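Local coordinates for transcription initiation factor IIB (Methanocaldococcus jannaschii, PDB 5O9J), which carries a mini-intein with the HINT fold, a protein-splicing element that probably excises itself from its host factor and joins the flanking segments, at residues G42-A47 against E70-P75. Residues are numbered along the deposited sequence; the frame is centred on the assembly and turned at random.
Sequences GILEIA and EVSRHP
Arg73 and Glu45 form a salt bridge between neighbouring antiparallel strands, their side chains running alongside each other in the same direction. Arg73 NE lies 2.9 Å from Glu45 OE1, and NH2 reaches the same oxygen at 3.2 Å and, weakly, OE2. Both nitrogens approach OE1 from one face of the carboxylate, NE well above its plane, and the two flat groups are turned 44° apart; OE1 stays near the guanidinium plane. With its chain extended from CG to NE (chi2 -175°, chi3 173°), Arg73 also forms a salt bridge through NH1 with Asp29 of helix 24-33. A leucine in its place would probably leave both Glu45 and Asp29 without this cationic partner and lose a tie between sheet and helix.

Beneath the bridge, Glu45 N binds Arg73 O at 3.0 Å and Arg73 N returns to Glu45 O. Ala47 and Val71 form the next hydrogen-bonded pair, with Val71 N 2.7 Å from Ala47 O. On the opposite face, Ile46 CG1 rests on Ser72 CB at 3.7 Å, while Leu44 CD2 meets His74 CD2 obliquely at 3.6 Å. Pro75 CD packs against Ile43 CB where segment 42-47 enters its strand. Strand 70-75 thus lies between strands 44-48 and 160-165 in an antiparallel sheet of the all-beta HINT fold, whose Arg73 and Val71 face is covered by helix 24-33.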
loop_
_atom_site.group_PDB
_atom_site.type_symbol
_atom_site.label_atom_id
_atom_site.label_comp_id
_atom_site.label_asym_id
_atom_site.label_seq_id
_atom_site.Cartn_x
_atom_site.Cartn_y
_atom_site.Cartn_z
ATOM N N GLY A 42 -10.139 -10.063 -16.266
ATOM C CA GLY A 42 -9.008 -9.907 -17.154
ATOM C C GLY A 42 -7.757 -10.498 -16.542
ATOM O O GLY A 42 -7.673 -11.704 -16.307
ATOM N N ILE A 43 -6.785 -9.633 -16.271
ATOM C CA ILE A 43 -5.526 -10.046 -15.664
ATOM C C ILE A 43 -5.686 -10.243 -14.163
ATOM O O ILE A 43 -4.784 -10.751 -13.497
ATOM C CB ILE A 43 -4.414 -9.012 -15.921
ATOM C CG1 ILE A 43 -4.882 -7.615 -15.502
ATOM C CG2 ILE A 43 -4.010 -9.028 -17.389
ATOM C CD1 ILE A 43 -3.843 -6.526 -15.713
ATOM N N LEU A 44 -6.848 -9.850 -13.647
ATOM C CA LEU A 44 -7.120 -9.879 -12.214
ATOM C C LEU A 44 -7.662 -11.214 -11.718
ATOM O O LEU A 44 -8.722 -11.659 -12.157
ATOM C CB LEU A 44 -8.118 -8.780 -11.851
ATOM C CG LEU A 44 -7.605 -7.518 -11.160
ATOM C CD1 LEU A 44 -8.776 -6.806 -10.501
ATOM C CD2 LEU A 44 -6.517 -7.842 -10.139
ATOM N N GLU A 45 -6.929 -11.829 -10.793
ATOM C CA GLU A 45 -7.370 -13.022 -10.070
ATOM C C GLU A 45 -7.909 -12.616 -8.701
ATOM O O GLU A 45 -7.166 -12.070 -7.894
ATOM C CB GLU A 45 -6.211 -13.995 -9.889
ATOM C CG GLU A 45 -6.377 -15.360 -10.525
ATOM C CD GLU A 45 -5.078 -16.169 -10.481
ATOM O OE1 GLU A 45 -3.983 -15.561 -10.557
ATOM O OE2 GLU A 45 -5.151 -17.410 -10.360
ATOM N N ILE A 46 -9.183 -12.883 -8.435
ATOM C CA ILE A 46 -9.802 -12.447 -7.193
ATOM C C ILE A 46 -10.342 -13.616 -6.394
ATOM O O ILE A 46 -11.081 -14.445 -6.922
ATOM C CB ILE A 46 -10.957 -11.472 -7.462
ATOM C CG1 ILE A 46 -10.446 -10.236 -8.199
ATOM C CG2 ILE A 46 -11.647 -11.088 -6.164
ATOM C CD1 ILE A 46 -11.512 -9.553 -9.033
ATOM N N ALA A 47 -9.975 -13.684 -5.120
ATOM C CA ALA A 47 -10.530 -14.685 -4.216
ATOM C C ALA A 47 -11.205 -14.002 -3.062
ATOM O O ALA A 47 -10.638 -13.085 -2.471
ATOM C CB ALA A 47 -9.445 -15.623 -3.703
ATOM N N GLU A 70 -12.070 -9.723 0.328
ATOM C CA GLU A 70 -11.468 -10.483 -0.760
ATOM C C GLU A 70 -10.019 -10.053 -0.978
ATOM O O GLU A 70 -9.596 -8.983 -0.529
ATOM C CB GLU A 70 -12.280 -10.314 -2.055
ATOM C CG GLU A 70 -12.398 -8.874 -2.523
ATOM C CD GLU A 70 -13.227 -8.697 -3.793
ATOM O OE1 GLU A 70 -14.202 -9.457 -4.009
ATOM O OE2 GLU A 70 -12.893 -7.776 -4.574
ATOM N N VAL A 71 -9.248 -10.902 -1.648
ATOM C CA VAL A 71 -7.881 -10.557 -2.014
ATOM C C VAL A 71 -7.722 -10.763 -3.507
ATOM O O VAL A 71 -8.507 -11.480 -4.126
ATOM C CB VAL A 71 -6.831 -11.404 -1.269
ATOM C CG1 VAL A 71 -6.989 -11.262 0.250
ATOM C CG2 VAL A 71 -6.936 -12.865 -1.685
ATOM N N SER A 72 -6.709 -10.138 -4.086
ATOM C CA SER A 72 -6.491 -10.299 -5.508
ATOM C C SER A 72 -5.040 -10.029 -5.862
ATOM O O SER A 72 -4.280 -9.485 -5.057
ATOM C CB SER A 72 -7.430 -9.381 -6.304
ATOM O OG SER A 72 -7.024 -8.028 -6.252
ATOM N N ARG A 73 -4.664 -10.436 -7.067
ATOM C CA ARG A 73 -3.335 -10.210 -7.602
ATOM C C ARG A 73 -3.459 -10.043 -9.108
ATOM O O ARG A 73 -4.434 -10.506 -9.706
ATOM C CB ARG A 73 -2.397 -11.372 -7.268
ATOM C CG ARG A 73 -2.758 -12.678 -8.000
ATOM C CD ARG A 73 -1.894 -13.872 -7.589
ATOM N NE ARG A 73 -2.392 -15.115 -8.189
ATOM C CZ ARG A 73 -1.919 -16.330 -7.916
ATOM N NH1 ARG A 73 -0.931 -16.481 -7.045
ATOM N NH2 ARG A 73 -2.438 -17.399 -8.514
ATOM N N HIS A 74 -2.480 -9.376 -9.716
ATOM C CA HIS A 74 -2.378 -9.308 -11.171
ATOM C C HIS A 74 -0.917 -9.152 -11.557
ATOM O O HIS A 74 -0.114 -8.660 -10.756
ATOM C CB HIS A 74 -3.232 -8.167 -11.743
ATOM C CG HIS A 74 -2.896 -6.808 -11.196
ATOM N ND1 HIS A 74 -1.986 -5.963 -11.795
ATOM C CD2 HIS A 74 -3.374 -6.149 -10.115
ATOM C CE1 HIS A 74 -1.905 -4.852 -11.103
ATOM N NE2 HIS A 74 -2.731 -4.920 -10.076
ATOM N N PRO A 75 -0.549 -9.620 -12.768
ATOM C CA PRO A 75 0.829 -9.467 -13.237
ATOM C C PRO A 75 1.176 -8.011 -13.483
ATOM O O PRO A 75 0.339 -7.251 -13.969
ATOM C CB PRO A 75 0.854 -10.255 -14.560
ATOM C CG PRO A 75 -0.338 -11.142 -14.510
ATOM C CD PRO A 75 -1.367 -10.401 -13.710
#